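Side-chain contacts in 6-phospho-beta-glucosidase BglT (Thermotoga maritima, PDB 1UP7), which hydrolyses cellobiose 6'-phosphate to glucose 6-phosphate and glucose, using NAD+ and a manganese ion: residues G110-A115 against K385-H390; E199-F202 against D207-E210; A301-D306 against K313-N318. All coordinates share one frame; numbering follows the deposited sequence.

Contact 1. Residues G110-A115 against K385-H390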
loop_
_atom_site.group_PDB
_atom_site.type_symbol
_atom_site.label_atom_id
_atom_site.label_comp_id
_atom_site.label_asym_id
_atom_site.label_seq_id
_atom_site.Cartn_x
_atom_site.Cartn_y
_atom_site.Cartn_z
ATOM N N GLY A 110 -25.055 5.788 21.051
ATOM C CA GLY A 110 -24.524 6.413 22.240
ATOM C C GLY A 110 -23.105 6.925 22.120
ATOM O O GLY A 110 -22.804 8.037 22.584
ATOM N N GLY A 111 -22.231 6.138 21.491
ATOM C CA GLY A 111 -20.861 6.552 21.235
ATOM C C GLY A 111 -20.806 7.724 20.262
ATOM O O GLY A 111 -19.928 8.584 20.353
ATOM N N PHE A 112 -21.741 7.746 19.316
ATOM C CA PHE A 112 -21.830 8.782 18.297
ATOM C C PHE A 112 -22.171 10.140 18.939
ATOM O O PHE A 112 -21.526 11.159 18.644
ATOM C CB PHE A 112 -22.896 8.382 17.283
ATOM C CG PHE A 112 -23.282 9.468 16.302
ATOM C CD1 PHE A 112 -22.523 9.697 15.146
ATOM C CD2 PHE A 112 -24.462 10.205 16.498
ATOM C CE1 PHE A 112 -22.913 10.646 14.232
ATOM C CE2 PHE A 112 -24.856 11.173 15.580
ATOM C CZ PHE A 112 -24.087 11.399 14.444
ATOM N N SER A 113 -23.145 10.160 19.854
ATOM C CA SER A 113 -23.514 11.424 20.468
ATOM C C SER A 113 -22.459 11.840 21.482
ATOM O O SER A 113 -22.138 13.013 21.585
ATOM C CB SER A 113 -24.916 11.375 21.108
ATOM O OG SER A 113 -25.101 10.164 21.823
ATOM N N ALA A 114 -21.891 10.876 22.202
ATOM C CA ALA A 114 -20.748 11.140 23.059
ATOM C C ALA A 114 -19.564 11.752 22.276
ATOM O O ALA A 114 -18.921 12.693 22.761
ATOM C CB ALA A 114 -20.342 9.877 23.845
ATOM N N ALA A 115 -19.287 11.258 21.070
ATOM C CA ALA A 115 -18.156 11.786 20.302
ATOM C C ALA A 115 -18.431 13.240 19.905
ATOM O O ALA A 115 -17.535 14.119 19.971
ATOM C CB ALA A 115 -17.858 10.925 19.037
ATOM N N LYS A 385 -25.519 10.417 7.411
ATOM C CA LYS A 385 -24.695 9.474 6.714
ATOM C C LYS A 385 -23.794 8.695 7.674
ATOM O O LYS A 385 -23.693 7.466 7.538
ATOM C CB LYS A 385 -23.867 10.187 5.640
ATOM C CG LYS A 385 -23.024 9.326 4.731
ATOM C CD LYS A 385 -22.243 10.287 3.826
ATOM C CE LYS A 385 -21.369 9.499 2.878
ATOM N NZ LYS A 385 -20.661 10.318 1.909
ATOM N N ALA A 386 -23.171 9.372 8.642
ATOM C CA ALA A 386 -22.356 8.662 9.645
ATOM C C ALA A 386 -23.206 7.693 10.462
ATOM O O ALA A 386 -22.847 6.522 10.655
ATOM C CB ALA A 386 -21.638 9.617 10.565
ATOM N N LEU A 387 -24.359 8.177 10.905
ATOM C CA LEU A 387 -25.246 7.401 11.741
ATOM C C LEU A 387 -25.719 6.125 11.035
ATOM O O LEU A 387 -25.720 5.027 11.634
ATOM C CB LEU A 387 -26.396 8.302 12.164
ATOM C CG LEU A 387 -27.224 8.044 13.404
ATOM C CD1 LEU A 387 -26.416 7.671 14.691
ATOM C CD2 LEU A 387 -28.123 9.276 13.629
ATOM N N LEU A 388 -26.083 6.248 9.752
ATOM C CA LEU A 388 -26.463 5.072 8.948
ATOM C C LEU A 388 -25.352 4.077 8.705
ATOM O O LEU A 388 -25.641 2.907 8.425
ATOM C CB LEU A 388 -26.971 5.509 7.593
ATOM C CG LEU A 388 -28.329 6.185 7.503
ATOM C CD1 LEU A 388 -28.479 6.666 6.083
ATOM C CD2 LEU A 388 -29.434 5.178 7.903
ATOM N N SER A 389 -24.097 4.521 8.771
ATOM C CA SER A 389 -22.960 3.634 8.493
ATOM C C SER A 389 -22.601 2.698 9.656
ATOM O O SER A 389 -21.893 1.716 9.473
ATOM C CB SER A 389 -21.707 4.443 8.090
ATOM O OG SER A 389 -21.149 5.146 9.214
ATOM N N HIS A 390 -23.056 3.008 10.857
ATOM C CA HIS A 390 -22.619 2.246 12.020
ATOM C C HIS A 390 -23.357 0.908 12.034
ATOM O O HIS A 390 -24.592 0.906 11.908
ATOM C CB HIS A 390 -22.901 2.986 13.330
ATOM C CG HIS A 390 -22.215 2.365 14.500
ATOM N ND1 HIS A 390 -22.550 1.113 14.980
ATOM C CD2 HIS A 390 -21.161 2.788 15.244
ATOM C CE1 HIS A 390 -21.732 0.796 15.969
ATOM N NE2 HIS A 390 -20.896 1.804 16.163
#

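Contact 2. Residues E199-F202 against D207-E210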
loop_
_atom_site.group_PDB
_atom_site.type_symbol
_atom_site.label_atom_id
_atom_site.label_comp_id
_atom_site.label_asym_id
_atom_site.label_seq_id
_atom_site.Cartn_x
_atom_site.Cartn_y
_atom_site.Cartn_z
ATOM N N GLU A 199 -5.337 -12.769 19.424
ATOM C CA GLU A 199 -5.104 -13.910 18.559
ATOM C C GLU A 199 -4.118 -14.879 19.194
ATOM O O GLU A 199 -4.251 -16.100 19.024
ATOM C CB GLU A 199 -4.605 -13.411 17.197
ATOM C CG GLU A 199 -4.722 -14.400 16.048
ATOM C CD GLU A 199 -4.630 -13.721 14.686
ATOM O OE1 GLU A 199 -4.838 -12.496 14.574
ATOM O OE2 GLU A 199 -4.345 -14.415 13.709
ATOM N N LYS A 200 -3.137 -14.338 19.908
ATOM C CA LYS A 200 -2.085 -15.148 20.537
ATOM C C LYS A 200 -1.772 -14.647 21.936
ATOM O O LYS A 200 -1.817 -13.450 22.198
ATOM C CB LYS A 200 -0.781 -15.172 19.681
ATOM C CG LYS A 200 -1.002 -15.557 18.193
ATOM C CD LYS A 200 -0.267 -16.811 17.771
ATOM C CE LYS A 200 -1.205 -17.989 17.436
ATOM N NZ LYS A 200 -0.566 -19.329 17.896
ATOM N N VAL A 201 -1.454 -15.568 22.827
ATOM C CA VAL A 201 -1.023 -15.221 24.169
ATOM C C VAL A 201 0.289 -15.905 24.474
ATOM O O VAL A 201 0.419 -17.117 24.327
ATOM C CB VAL A 201 -2.037 -15.599 25.266
ATOM C CG1 VAL A 201 -1.474 -15.217 26.627
ATOM C CG2 VAL A 201 -3.325 -14.871 25.061
ATOM N N PHE A 202 1.258 -15.108 24.902
ATOM C CA PHE A 202 2.551 -15.608 25.322
ATOM C C PHE A 202 2.800 -15.222 26.784
ATOM O O PHE A 202 2.588 -14.067 27.170
ATOM C CB PHE A 202 3.689 -15.007 24.471
ATOM C CG PHE A 202 3.650 -15.373 23.002
ATOM C CD1 PHE A 202 2.934 -14.585 22.087
ATOM C CD2 PHE A 202 4.370 -16.465 22.526
ATOM C CE1 PHE A 202 2.924 -14.922 20.726
ATOM C CE2 PHE A 202 4.356 -16.803 21.164
ATOM C CZ PHE A 202 3.635 -16.031 20.267
ATOM N N ASP A 207 3.975 -19.880 24.133
ATOM C CA ASP A 207 2.647 -19.805 23.548
ATOM C C ASP A 207 1.653 -20.635 24.381
ATOM O O ASP A 207 1.688 -21.869 24.384
ATOM C CB ASP A 207 2.703 -20.276 22.087
ATOM C CG ASP A 207 1.419 -19.989 21.321
ATOM O OD1 ASP A 207 0.355 -19.774 21.944
ATOM O OD2 ASP A 207 1.370 -19.979 20.074
ATOM N N VAL A 208 0.771 -19.930 25.082
ATOM C CA VAL A 208 -0.205 -20.530 25.985
ATOM C C VAL A 208 -1.617 -20.260 25.503
ATOM O O VAL A 208 -2.584 -20.458 26.256
ATOM C CB VAL A 208 -0.021 -19.975 27.396
ATOM C CG1 VAL A 208 1.315 -20.437 27.968
ATOM C CG2 VAL A 208 -0.113 -18.431 27.395
ATOM N N THR A 209 -1.728 -19.812 24.250
ATOM C CA THR A 209 -3.018 -19.499 23.623
ATOM C C THR A 209 -4.095 -20.595 23.844
ATOM O O THR A 209 -5.196 -20.272 24.308
ATOM C CB THR A 209 -2.821 -19.195 22.114
ATOM O OG1 THR A 209 -1.768 -18.242 21.961
ATOM C CG2 THR A 209 -4.047 -18.489 21.520
ATOM N N GLU A 210 -3.748 -21.851 23.537
ATOM C CA GLU A 210 -4.646 -22.993 23.681
ATOM C C GLU A 210 -5.151 -23.109 25.114
ATOM O O GLU A 210 -6.360 -23.237 25.347
ATOM C CB GLU A 210 -3.947 -24.320 23.274
ATOM C CG GLU A 210 -4.050 -24.713 21.791
ATOM C CD GLU A 210 -5.322 -24.201 21.104
ATOM O OE1 GLU A 210 -6.448 -24.710 21.380
ATOM O OE2 GLU A 210 -5.204 -23.269 20.277
#

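Contact 3. Residues A301-D306 against K313-N318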
loop_
_atom_site.group_PDB
_atom_site.type_symbol
_atom_site.label_atom_id
_atom_site.label_comp_id
_atom_site.label_asym_id
_atom_site.label_seq_id
_atom_site.Cartn_x
_atom_site.Cartn_y
_atom_site.Cartn_z
ATOM N N ALA A 301 -0.384 5.412 34.734
ATOM C CA ALA A 301 0.824 5.647 35.508
ATOM C C ALA A 301 2.000 4.855 34.936
ATOM O O ALA A 301 3.113 5.391 34.814
ATOM C CB ALA A 301 0.597 5.287 36.988
ATOM N N HIS A 302 1.743 3.590 34.610
ATOM C CA HIS A 302 2.733 2.718 34.003
ATOM C C HIS A 302 3.183 3.275 32.642
ATOM O O HIS A 302 4.386 3.299 32.351
ATOM C CB HIS A 302 2.175 1.288 33.897
ATOM C CG HIS A 302 2.341 0.487 35.155
ATOM N ND1 HIS A 302 2.591 -0.874 35.150
ATOM C CD2 HIS A 302 2.322 0.860 36.462
ATOM C CE1 HIS A 302 2.705 -1.304 36.396
ATOM N NE2 HIS A 302 2.545 -0.272 37.208
ATOM N N LEU A 303 2.223 3.759 31.846
ATOM C CA LEU A 303 2.511 4.427 30.574
ATOM C C LEU A 303 3.434 5.637 30.762
ATOM O O LEU A 303 4.458 5.763 30.084
ATOM C CB LEU A 303 1.229 4.835 29.836
ATOM C CG LEU A 303 1.515 5.556 28.507
ATOM C CD1 LEU A 303 2.322 4.654 27.518
ATOM C CD2 LEU A 303 0.247 6.145 27.827
ATOM N N ILE A 304 3.085 6.499 31.716
ATOM C CA ILE A 304 3.866 7.700 32.004
ATOM C C ILE A 304 5.285 7.346 32.511
ATOM O O ILE A 304 6.271 7.930 32.098
ATOM C CB ILE A 304 3.087 8.646 32.990
ATOM C CG1 ILE A 304 1.990 9.397 32.255
ATOM C CG2 ILE A 304 4.021 9.676 33.660
ATOM C CD1 ILE A 304 0.979 10.125 33.181
ATOM N N ARG A 305 5.361 6.374 33.404
ATOM C CA ARG A 305 6.615 5.847 33.905
ATOM C C ARG A 305 7.546 5.417 32.757
ATOM O O ARG A 305 8.707 5.808 32.722
ATOM C CB ARG A 305 6.307 4.674 34.839
ATOM C CG ARG A 305 7.471 4.076 35.607
ATOM C CD ARG A 305 7.731 2.609 35.249
ATOM N NE ARG A 305 6.917 1.667 35.994
ATOM C CZ ARG A 305 6.163 0.696 35.462
ATOM N NH1 ARG A 305 6.059 0.504 34.147
ATOM N NH2 ARG A 305 5.491 -0.094 36.275
ATOM N N ASP A 306 7.034 4.640 31.804
ATOM C CA ASP A 306 7.880 4.073 30.741
ATOM C C ASP A 306 8.108 5.087 29.615
ATOM O O ASP A 306 9.042 4.969 28.837
ATOM C CB ASP A 306 7.328 2.732 30.229
ATOM C CG ASP A 306 7.168 1.720 31.337
ATOM O OD1 ASP A 306 7.912 1.838 32.335
ATOM O OD2 ASP A 306 6.327 0.784 31.337
ATOM N N LYS A 313 9.401 -0.550 27.221
ATOM C CA LYS A 313 8.414 -1.471 27.772
ATOM C C LYS A 313 7.223 -1.528 26.842
ATOM O O LYS A 313 7.023 -0.599 26.062
ATOM C CB LYS A 313 8.007 -1.038 29.176
ATOM C CG LYS A 313 9.191 -0.960 30.171
ATOM C CD LYS A 313 9.300 -2.191 31.039
ATOM C CE LYS A 313 10.625 -2.936 30.820
ATOM N NZ LYS A 313 11.471 -3.059 32.067
ATOM N N ILE A 314 6.458 -2.616 26.902
ATOM C CA ILE A 314 5.288 -2.766 26.061
ATOM C C ILE A 314 4.031 -2.284 26.749
ATOM O O ILE A 314 3.746 -2.664 27.867
ATOM C CB ILE A 314 5.123 -4.216 25.597
ATOM C CG1 ILE A 314 6.415 -4.712 24.905
ATOM C CG2 ILE A 314 3.805 -4.387 24.760
ATOM C CD1 ILE A 314 6.987 -3.774 23.844
ATOM N N HIS A 315 3.286 -1.437 26.050
ATOM C CA HIS A 315 1.961 -0.997 26.468
ATOM C C HIS A 315 0.996 -1.059 25.307
ATOM O O HIS A 315 1.346 -0.653 24.200
ATOM C CB HIS A 315 2.020 0.437 27.008
ATOM C CG HIS A 315 2.818 0.543 28.256
ATOM N ND1 HIS A 315 2.336 0.124 29.478
ATOM C CD2 HIS A 315 4.109 0.900 28.457
ATOM C CE1 HIS A 315 3.281 0.271 30.389
ATOM N NE2 HIS A 315 4.364 0.745 29.794
ATOM N N ILE A 316 -0.205 -1.564 25.563
ATOM C CA ILE A 316 -1.220 -1.583 24.539
ATOM C C ILE A 316 -1.979 -0.289 24.594
ATOM O O ILE A 316 -2.562 0.062 25.600
ATOM C CB ILE A 316 -2.157 -2.782 24.646
ATOM C CG1 ILE A 316 -1.351 -4.088 24.612
ATOM C CG2 ILE A 316 -3.152 -2.723 23.496
ATOM C CD1 ILE A 316 -2.149 -5.336 25.004
ATOM N N VAL A 317 -2.004 0.401 23.472
ATOM C CA VAL A 317 -2.289 1.817 23.457
ATOM C C VAL A 317 -3.016 2.135 22.137
ATOM O O VAL A 317 -2.922 1.363 21.194
ATOM C CB VAL A 317 -0.897 2.499 23.644
ATOM C CG1 VAL A 317 -0.461 3.447 22.505
ATOM C CG2 VAL A 317 -0.722 3.033 25.068
ATOM N N ASN A 318 -3.795 3.216 22.087
ATOM C CA ASN A 318 -4.418 3.653 20.822
ATOM C C ASN A 318 -3.527 4.609 20.074
ATOM O O ASN A 318 -3.164 5.668 20.592
ATOM C CB ASN A 318 -5.784 4.316 21.014
ATOM C CG ASN A 318 -6.807 3.363 21.522
ATOM O OD1 ASN A 318 -7.650 2.848 20.777
ATOM N ND2 ASN A 318 -6.729 3.084 22.804
#

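Contact 1. Residues G110-A115 against K385-H390
F112 and L387 make the main apolar contact between G110-A115 and K385-H390. The methyl CD1 of L387 sits over one face of the phenyl ring. It lies 3.9 Å from the centroid of the F112 ring, 21° off the ring normal, which is a CH-pi contact. The methyl is offset toward the rim, and its closest approach is L387 CD1 to F112 CD2 at 3.7 Å. The two side chains cross at about a right angle. F112 CG lies anti to the backbone N (chi1 169°), which carries the ring out from its helix to the other segment.

A386 adds a second apolar touch. Its CB comes obliquely to the ring, 4.0 Å from F112 CE1. The join between the segments rests on these two pairs.

The S389 hydroxyl bonds within K385-H390. It turns back on its own chain, and S389 OG donates to A386 O at 2.6 Å. S389 N donates to the same oxygen, so two bonds grip this carbonyl.

Other helices cover F112: Y367 and T371 of helix 355-376, and L403 of helix 396-409, which also touches L387. The whole is a buried helix-helix contact, in which helix 109-131 of the Rossmann-type NAD-binding part meets the C-terminal helices of this family 4 glycosidase.

Contact 2. Residues E199-F202 against D207-E210
K200 and D207 face each other across a beta-hairpin, strands 195-203 and 206-207, that leads into helix 209-216. F202 and D207 form a non-hydrogen-bonded antiparallel pair, with both side chains on the same face of the sheet.

The D207 carboxylate has two jobs. OD2 takes the lysine: K200 NZ lies 3.0 Å from D207 OD2, on its syn lone pair, in a salt bridge. The K200 chain bends at chi2, chi3 and chi4 to bring its amine there. OD1 turns to the start of the helix. It accepts from T209 N, nearly along the C-O axis of the carboxylate, which makes an Asx turn. It also accepts from the T209 hydroxyl, T209 OG1 to D207 OD1 being 2.6 Å. With CG anti to the backbone N (chi1 -169°), D207 can serve both partners. An alanine here would probably leave the K200 amine without its mate and T209 N and OG1 without their shared acceptor, undoing the Asx turn.

The F202 ring and the carboxylate are 43° apart in plane. The ring passes D207 at a slant, with F202 CE2 4.0 Å from D207 CB. R344 of a third subunit makes a cation-pi contact with this ring.

V201 and V208, both buried, meet through methyls, V201 CG1 to V208 CG2 at 3.6 Å. F170 and I174 of helix 166-177 also pack on V201. The backbone of V201 is held at both ends. V208 N donates to V201 O at 2.9 Å. V201 N donates to T209 OG1 at 2.8 Å, with a nearly straight N-H...O angle of 173°.

Contact 3. Residues A301-D306 against K313-N318
A histidine-carboxylate pair, H315 with D306, joins helix 296-308 to strand 313-320 in the C-terminal domain of the family 4 fold. The strand pairs with 333-341 in an antiparallel sheet. The helix packs against it, and the short segments run at 139° to each other, 9.4 Å apart at closest approach.

H315 NE2 donates to D306 OD2 at 2.5 Å, though so short a value is doubtful at this resolution. The carboxylate oxygen comes to the edge of the imidazole, near its plane. The carboxylate and ring planes are 33° apart. H315 CG is anti to the carbonyl carbon (chi1 -65°), which points the ring at the helix.

The helix backbone covers one ring face. L303 CA stands over the centre of the imidazole, 4.2 Å from the H315 ring centroid, as a CH-pi contact. H302 touches the ring too, its CB 3.8 Å from H315 CE1. Edge bond and covered face together fix how the ring is turned.

D306 has a second partner in its own helix. R305 NH1 reaches both carboxylate oxygens in a salt bridge, with a good bond to D306 OD1 at 2.9 Å and a weak one to OD2. This arginine would probably favour the charged form of D306. R305 NH2 lies over the centre of the H302 ring.

K313 passes D306 with its aliphatic part, while its amine forms a salt bridge with E311. Farther along, L303 CD1 meets V317 CG2 at 4.2 Å, and L163 and I161 pack on both residues. Beside D306, K313 CB comes within 3.3 Å of D306 OD2.

The three contacts do not touch. Contact 1 joins the NAD-binding and C-terminal parts across about 270 residues, and contacts 2 and 3 both fall within that interval. Contacts 2 and 3 follow one another in the C-terminal part, with nearest atoms about 9 Å apart. Contacts 1 and 3 lie on opposite sides of the chain's centre, their centres about 29 Å apart. In contact 3 the L303 side chain is about 12 Å from NAD. The V317 side chain is about 14 Å from the bound glucose 6-phosphate and about 9 Å from that of the manganese ligand C164. In contact 1 the F112 side chain is about 12 Å from the side chain of substrate-binding N142. Contact 2 lies away from the active site and cofactor.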